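Local coordinates for SspB protein (Streptomyces clavuligerus, PDB 6JUF) that is probably a metal-binding DNase that acts as a component of the SspABCD-SspE phosphorothioation-sensing bacterial defence against phages, at residues B[144-156]-B[166-178]. Numbering follows the deposited sequence.
Sequences TLADLTQVIVRHV and EASIAKDVDCITK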
ATOM      1  N   THR B 144       1.845  25.034 -10.077  1.00 12.69           N
ATOM      2  CA  THR B 144       2.762  24.973  -8.934  1.00 11.70           C
ATOM      3  C   THR B 144       1.911  24.828  -7.666  1.00 11.39           C
ATOM      4  O   THR B 144       0.700  25.106  -7.661  1.00 12.18           O
ATOM      5  CB  THR B 144       3.576  26.278  -8.828  1.00 13.13           C
ATOM      6  OG1 THR B 144       2.710  27.399  -8.538  1.00 14.75           O
ATOM      7  CG2 THR B 144       4.356  26.487 -10.107  1.00 16.94           C
ATOM      8  N   LEU B 145       2.546  24.389  -6.588  1.00 12.14           N
ATOM      9  CA  LEU B 145       1.846  24.310  -5.306  1.00 12.97           C
ATOM     10  C   LEU B 145       1.310  25.687  -4.867  1.00 12.28           C
ATOM     11  O   LEU B 145       0.201  25.791  -4.313  1.00 11.37           O
ATOM     12  CB  LEU B 145       2.724  23.587  -4.232  1.00 15.97           C
ATOM     13  CG  LEU B 145       3.088  22.145  -4.680  1.00 15.69           C
ATOM     14  CD1 LEU B 145       3.790  21.348  -3.585  1.00 15.60           C
ATOM     15  CD2 LEU B 145       1.888  21.336  -5.237  1.00 17.58           C
ATOM     16  N   ALA B 146       2.080  26.748  -5.143  1.00 11.76           N
ATOM     17  CA  ALA B 146       1.635  28.142  -4.863  1.00 13.90           C
ATOM     18  C   ALA B 146       0.355  28.467  -5.633  1.00 12.01           C
ATOM     19  O   ALA B 146      -0.570  29.102  -5.098  1.00 11.91           O
ATOM     20  CB  ALA B 146       2.761  29.141  -5.172  1.00 15.16           C
ATOM     21  N   ASP B 147       0.313  28.065  -6.919  1.00 14.37           N
ATOM     22  CA  ASP B 147      -0.881  28.296  -7.758  1.00 12.64           C
ATOM     23  C   ASP B 147      -2.136  27.621  -7.211  1.00 10.47           C
ATOM     24  O   ASP B 147      -3.203  28.272  -7.063  1.00 13.07           O
ATOM     25  CB  ASP B 147      -0.742  27.783  -9.205  1.00 12.59           C
ATOM     26  CG  ASP B 147       0.312  28.540 -10.020  1.00 17.17           C
ATOM     27  OD1 ASP B 147       0.654  29.726  -9.736  1.00 17.93           O
ATOM     28  OD2 ASP B 147       0.786  27.853 -10.961  1.00 19.69           O
ATOM     29  N   LEU B 148      -1.979  26.357  -6.812  1.00 11.50           N
ATOM     30  CA  LEU B 148      -3.105  25.649  -6.219  1.00 10.17           C
ATOM     31  C   LEU B 148      -3.548  26.245  -4.886  1.00 10.31           C
ATOM     32  O   LEU B 148      -4.737  26.400  -4.600  1.00 11.95           O
ATOM     33  CB  LEU B 148      -2.812  24.159  -6.093  1.00  9.79           C
ATOM     34  CG  LEU B 148      -3.980  23.324  -5.558  1.00 10.90           C
ATOM     35  CD1 LEU B 148      -5.227  23.437  -6.450  1.00 15.80           C
ATOM     36  CD2 LEU B 148      -3.526  21.878  -5.445  1.00 15.06           C
ATOM     37  N   THR B 149      -2.565  26.584  -4.053  1.00 10.88           N
ATOM     38  CA  THR B 149      -2.891  27.277  -2.822  1.00 10.92           C
ATOM     39  C   THR B 149      -3.738  28.548  -3.091  1.00 12.14           C
ATOM     40  O   THR B 149      -4.763  28.776  -2.427  1.00 13.95           O
ATOM     41  CB  THR B 149      -1.601  27.628  -2.036  1.00 10.54           C
ATOM     42  OG1 THR B 149      -0.983  26.397  -1.629  1.00 12.36           O
ATOM     43  CG2 THR B 149      -1.943  28.505  -0.791  1.00 13.85           C
ATOM     44  N   GLN B 150      -3.321  29.347  -4.079  1.00 11.88           N
ATOM     45  CA  GLN B 150      -4.049  30.618  -4.348  1.00 14.73           C
ATOM     46  C   GLN B 150      -5.489  30.389  -4.826  1.00 12.41           C
ATOM     47  O   GLN B 150      -6.428  31.110  -4.422  1.00 14.20           O
ATOM     48  CB  GLN B 150      -3.240  31.523  -5.297  1.00 21.04           C
ATOM     49  CG  GLN B 150      -2.055  32.147  -4.560  1.00 27.61           C
ATOM     50  CD  GLN B 150      -2.454  32.862  -3.255  1.00 37.60           C
ATOM     51  OE1 GLN B 150      -1.918  32.560  -2.152  1.00 34.43           O
ATOM     52  NE2 GLN B 150      -3.379  33.836  -3.370  1.00 45.23           N
ATOM     53  N   VAL B 151      -5.695  29.355  -5.645  1.00 11.64           N
ATOM     54  CA  VAL B 151      -7.046  29.027  -6.063  1.00 13.29           C
ATOM     55  C   VAL B 151      -7.931  28.613  -4.888  1.00 11.83           C
ATOM     56  O   VAL B 151      -9.057  29.056  -4.772  1.00 13.40           O
ATOM     57  CB  VAL B 151      -7.060  28.021  -7.228  1.00 16.24           C
ATOM     58  CG1 VAL B 151      -8.502  27.667  -7.627  1.00 15.77           C
ATOM     59  CG2 VAL B 151      -6.408  28.686  -8.406  1.00 23.83           C
ATOM     60  N   ILE B 152      -7.386  27.785  -3.997  1.00 10.13           N
ATOM     61  CA  ILE B 152      -8.163  27.386  -2.840  1.00 10.38           C
ATOM     62  C   ILE B 152      -8.482  28.608  -1.951  1.00 12.04           C
ATOM     63  O   ILE B 152      -9.599  28.747  -1.519  1.00 13.55           O
ATOM     64  CB  ILE B 152      -7.484  26.286  -2.023  1.00 10.01           C
ATOM     65  CG1 ILE B 152      -7.342  25.023  -2.890  1.00 10.58           C
ATOM     66  CG2 ILE B 152      -8.291  26.019  -0.776  1.00 11.84           C
ATOM     67  CD1 ILE B 152      -6.270  24.055  -2.422  1.00 10.85           C
ATOM     68  N   VAL B 153      -7.481  29.479  -1.741  1.00 11.83           N
ATOM     69  CA  VAL B 153      -7.680  30.704  -0.943  1.00 13.51           C
ATOM     70  C   VAL B 153      -8.862  31.509  -1.528  1.00 12.42           C
ATOM     71  O   VAL B 153      -9.701  31.969  -0.797  1.00 16.27           O
ATOM     72  CB  VAL B 153      -6.427  31.579  -0.930  1.00 16.62           C
ATOM     73  CG1 VAL B 153      -6.709  33.031  -0.470  1.00 17.10           C
ATOM     74  CG2 VAL B 153      -5.327  30.896  -0.125  1.00 13.58           C
ATOM     75  N   ARG B 154      -8.890  31.670  -2.864  1.00 15.63           N
ATOM     76  CA  ARG B 154      -9.930  32.442  -3.531  1.00 17.07           C
ATOM     77  C   ARG B 154     -11.303  31.867  -3.186  1.00 14.01           C
ATOM     78  O   ARG B 154     -12.221  32.595  -2.815  1.00 18.88           O
ATOM     79  CB  ARG B 154      -9.636  32.477  -5.042  1.00 18.27           C
ATOM     80  CG  ARG B 154     -10.492  33.439  -5.865  1.00 24.91           C
ATOM     81  CD  ARG B 154     -10.232  33.278  -7.369  1.00 39.09           C
ATOM     82  NE  ARG B 154     -11.111  32.261  -7.981  1.00 39.18           N
ATOM     83  CZ  ARG B 154     -12.399  32.460  -8.304  1.00 44.76           C
ATOM     84  NH1 ARG B 154     -12.990  33.630  -8.076  1.00 57.21           N
ATOM     85  NH2 ARG B 154     -13.109  31.495  -8.861  1.00 45.94           N
ATOM     86  N   HIS B 155     -11.432  30.532  -3.304  1.00 15.03           N
ATOM     87  CA  HIS B 155     -12.687  29.850  -3.007  1.00 14.29           C
ATOM     88  C   HIS B 155     -13.086  29.927  -1.540  1.00 15.79           C
ATOM     89  O   HIS B 155     -14.253  30.127  -1.185  1.00 16.48           O
ATOM     90  CB  HIS B 155     -12.632  28.380  -3.502  1.00 14.61           C
ATOM     91  CG  HIS B 155     -13.053  28.251  -4.926  1.00 16.46           C
ATOM     92  ND1 HIS B 155     -12.172  28.132  -5.956  1.00 18.62           N
ATOM     93  CD2 HIS B 155     -14.303  28.327  -5.487  1.00 17.51           C
ATOM     94  CE1 HIS B 155     -12.849  28.123  -7.119  1.00 16.20           C
ATOM     95  NE2 HIS B 155     -14.152  28.253  -6.831  1.00 20.18           N
ATOM     96  N   VAL B 156     -12.099  29.816  -0.663  1.00 15.73           N
ATOM     97  CA  VAL B 156     -12.338  29.910   0.773  1.00 16.62           C
ATOM     98  C   VAL B 156     -12.800  31.319   1.159  1.00 18.46           C
ATOM     99  O   VAL B 156     -13.691  31.471   1.977  1.00 23.51           O
ATOM    100  CB  VAL B 156     -11.089  29.506   1.555  1.00 19.23           C
ATOM    101  CG1 VAL B 156     -11.208  29.833   3.051  1.00 25.82           C
ATOM    102  CG2 VAL B 156     -10.795  28.019   1.292  1.00 19.27           C
ATOM    103  N   GLU B 166      -3.914  30.884   5.272  1.00 18.16           N
ATOM    104  CA  GLU B 166      -3.217  30.410   4.091  1.00 18.83           C
ATOM    105  C   GLU B 166      -2.293  29.234   4.422  1.00 15.73           C
ATOM    106  O   GLU B 166      -2.216  28.263   3.685  1.00 13.17           O
ATOM    107  CB  GLU B 166      -2.464  31.570   3.447  1.00 18.05           C
ATOM    108  CG  GLU B 166      -1.677  31.180   2.201  1.00 21.25           C
ATOM    109  CD  GLU B 166      -0.980  32.358   1.579  1.00 28.66           C
ATOM    110  OE1 GLU B 166      -1.618  33.075   0.793  1.00 34.44           O
ATOM    111  OE2 GLU B 166       0.181  32.585   1.916  1.00 38.26           O
ATOM    112  N   ALA B 167      -1.647  29.295   5.573  1.00 12.89           N
ATOM    113  CA  ALA B 167      -0.711  28.244   5.973  1.00 12.05           C
ATOM    114  C   ALA B 167      -1.407  26.905   6.055  1.00 10.71           C
ATOM    115  O   ALA B 167      -0.798  25.848   5.713  1.00  9.69           O
ATOM    116  CB  ALA B 167       0.013  28.588   7.287  1.00 13.85           C
ATOM    117  N   SER B 168      -2.645  26.895   6.535  1.00 10.86           N
ATOM    118  CA  SER B 168      -3.382  25.610   6.562  1.00 10.33           C
ATOM    119  C   SER B 168      -3.696  25.093   5.166  1.00  9.53           C
ATOM    120  O   SER B 168      -3.671  23.865   4.915  1.00  9.40           O
ATOM    121  CB  SER B 168      -4.687  25.754   7.333  1.00 11.93           C
ATOM    122  OG  SER B 168      -4.411  26.177   8.648  1.00 13.66           O
ATOM    123  N   ILE B 169      -4.075  25.987   4.270  1.00 10.43           N
ATOM    124  CA  ILE B 169      -4.370  25.571   2.886  1.00  9.72           C
ATOM    125  C   ILE B 169      -3.073  25.043   2.253  1.00 10.08           C
ATOM    126  O   ILE B 169      -3.085  24.029   1.536  1.00 10.05           O
ATOM    127  CB  ILE B 169      -4.988  26.738   2.105  1.00  9.89           C
ATOM    128  CG1 ILE B 169      -6.404  27.018   2.673  1.00 11.71           C
ATOM    129  CG2 ILE B 169      -5.017  26.417   0.592  1.00 10.81           C
ATOM    130  CD1 ILE B 169      -7.047  28.347   2.251  1.00 15.44           C
ATOM    131  N   ALA B 170      -1.953  25.721   2.475  1.00  9.50           N
ATOM    132  CA  ALA B 170      -0.668  25.226   1.902  1.00  9.86           C
ATOM    133  C   ALA B 170      -0.353  23.830   2.444  1.00 10.32           C
ATOM    134  O   ALA B 170       0.220  23.011   1.723  1.00 10.95           O
ATOM    135  CB  ALA B 170       0.495  26.170   2.259  1.00 12.97           C
ATOM    136  N   LYS B 171      -0.707  23.558   3.703  1.00 10.32           N
ATOM    137  CA  LYS B 171      -0.481  22.217   4.275  1.00  7.84           C
ATOM    138  C   LYS B 171      -1.423  21.198   3.586  1.00  9.01           C
ATOM    139  O   LYS B 171      -0.971  20.025   3.342  1.00  8.50           O
ATOM    140  CB  LYS B 171      -0.740  22.258   5.783  1.00  9.99           C
ATOM    141  CG  LYS B 171       0.413  22.934   6.534  1.00 12.62           C
ATOM    142  CD  LYS B 171      -0.001  23.306   7.945  1.00 14.47           C
ATOM    143  CE  LYS B 171       1.151  24.021   8.654  1.00 17.63           C
ATOM    144  NZ  LYS B 171       0.693  24.677   9.888  1.00 20.24           N
ATOM    145  N   ASP B 172      -2.658  21.603   3.251  1.00  8.00           N
ATOM    146  CA  ASP B 172      -3.559  20.700   2.472  1.00  8.39           C
ATOM    147  C   ASP B 172      -2.914  20.389   1.116  1.00  8.58           C
ATOM    148  O   ASP B 172      -2.949  19.239   0.645  1.00  9.39           O
ATOM    149  CB  ASP B 172      -4.935  21.320   2.227  1.00  7.55           C
ATOM    150  CG  ASP B 172      -5.834  21.276   3.427  1.00  7.69           C
ATOM    151  OD1 ASP B 172      -5.497  20.564   4.405  1.00  8.11           O
ATOM    152  OD2 ASP B 172      -6.887  21.936   3.373  1.00  9.36           O
ATOM    153  N   VAL B 173      -2.340  21.394   0.474  1.00  7.23           N
ATOM    154  CA  VAL B 173      -1.757  21.175  -0.846  1.00  8.72           C
ATOM    155  C   VAL B 173      -0.592  20.261  -0.766  1.00  8.04           C
ATOM    156  O   VAL B 173      -0.415  19.377  -1.608  1.00  8.92           O
ATOM    157  CB  VAL B 173      -1.428  22.525  -1.511  1.00  8.07           C
ATOM    158  CG1 VAL B 173      -0.628  22.345  -2.786  1.00  8.95           C
ATOM    159  CG2 VAL B 173      -2.732  23.234  -1.856  1.00  9.37           C
ATOM    160  N   ASP B 174       0.233  20.447   0.252  1.00 10.50           N
ATOM    161  CA  ASP B 174       1.324  19.485   0.543  1.00 10.06           C
ATOM    162  C   ASP B 174       0.819  18.068   0.741  1.00  9.40           C
ATOM    163  O   ASP B 174       1.375  17.108   0.181  1.00  9.70           O
ATOM    164  CB  ASP B 174       2.112  19.889   1.792  1.00 12.38           C
ATOM    165  CG  ASP B 174       3.055  21.037   1.526  1.00 18.40           C
ATOM    166  OD1 ASP B 174       3.355  21.311   0.345  1.00 20.30           O
ATOM    167  OD2 ASP B 174       3.503  21.686   2.477  1.00 27.32           O
ATOM    168  N   CYS B 175      -0.270  17.918   1.476  1.00  8.19           N
ATOM    169  CA  CYS B 175      -0.854  16.582   1.748  1.00  7.72           C
ATOM    170  C   CYS B 175      -1.431  15.960   0.489  1.00  7.40           C
ATOM    171  O   CYS B 175      -1.285  14.741   0.263  1.00  6.86           O
ATOM    172  CB  CYS B 175      -1.954  16.722   2.794  1.00  8.32           C
ATOM    173  SG  CYS B 175      -2.400  15.062   3.456  1.00  9.87           S
ATOM    174  N   ILE B 176      -2.102  16.769  -0.338  1.00  6.64           N
ATOM    175  CA  ILE B 176      -2.678  16.268  -1.629  1.00  6.91           C
ATOM    176  C   ILE B 176      -1.524  15.698  -2.491  1.00  8.34           C
ATOM    177  O   ILE B 176      -1.641  14.620  -3.045  1.00  8.79           O
ATOM    178  CB  ILE B 176      -3.373  17.433  -2.379  1.00  6.02           C
ATOM    179  CG1 ILE B 176      -4.709  17.766  -1.726  1.00  7.00           C
ATOM    180  CG2 ILE B 176      -3.598  17.048  -3.852  1.00  9.11           C
ATOM    181  CD1 ILE B 176      -5.338  19.117  -2.081  1.00  8.36           C
ATOM    182  N   THR B 177      -0.388  16.399  -2.540  1.00  8.82           N
ATOM    183  CA  THR B 177       0.758  15.928  -3.341  1.00  9.13           C
ATOM    184  C   THR B 177       1.306  14.599  -2.797  1.00  8.54           C
ATOM    185  O   THR B 177       1.477  13.654  -3.565  1.00  8.95           O
ATOM    186  CB  THR B 177       1.888  16.971  -3.302  1.00 10.76           C
ATOM    187  OG1 THR B 177       1.328  18.253  -3.642  1.00 12.94           O
ATOM    188  CG2 THR B 177       2.968  16.660  -4.317  1.00 11.16           C
ATOM    189  N   LYS B 178       1.528  14.506  -1.485  1.00 10.68           N
ATOM    190  CA  LYS B 178       2.032  13.276  -0.867  1.00  8.82           C
ATOM    191  C   LYS B 178       1.070  12.095  -1.060  1.00 10.33           C
ATOM    192  O   LYS B 178       1.529  10.940  -1.146  1.00 10.01           O
ATOM    193  CB  LYS B 178       2.257  13.495   0.676  1.00 11.96           C
ATOM    194  CG  LYS B 178       3.500  14.320   0.927  1.00 17.15           C
ATOM    195  CD  LYS B 178       3.935  14.266   2.380  1.00 23.65           C
ATOM    196  CE  LYS B 178       3.225  15.283   3.194  1.00 18.85           C
ATOM    197  NZ  LYS B 178       3.669  15.068   4.591  1.00 21.36           N
TER
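Thr-149, Ile-169 and Val-173 mesh as knobs into holes where helix 145-156 packs on helix 166-178, the two halves of a helical hairpin. Their axes come within 9.2 Å and run at 127° to each other, so the hairpin is splayed rather than strictly antiparallel; it illustrates how close packing can be built largely from beta-branched side chains.

The apolar contacts centre on the two knobs of the second helix. Ile-169 enters among Thr-149, Ile-152, Val-153 and Val-156, and its two branches divide the work: CG2 lies against Ile-152 CG2 at 3.6 Å, while CD1 reaches Val-156 CG2 and Val-153 CG2. One helical turn on, Val-173 fits among Leu-145, Leu-148, Thr-149 and Ile-152. With CG1 of Val-173 anti to the backbone N (chi1 171°), its CG2 lies beside that N and packs on Ile-152 CD1 at 3.7 Å. The other methyl, CG1, meets Leu-145 CD2 at 3.7 Å, the two side chains lying alongside one another and pointing opposite ways. Ile-152 also touches helix 129-137, through Ser-130 and Val-133, and Trp-219 of strand 218-221 touches both Leu-145 and Thr-177.

The two threonine hydroxyls at the interface each bond back to a carbonyl of their own helix. Thr-177 OG1 bonds to Val-173 O and also lies 3.5 Å from Leu-145 CD2. Thr-149 is the reciprocal knob, its CG2 lying 4.0 Å from Ile-169 CG2, while OG1 sits over Ala-170 CA and beside Val-173 CG2. That hydroxyl, Thr-149 OG1, bonds to Leu-145 O at 3.0 Å, from the face of the carbonyl opposite to the one used by Thr-149 N.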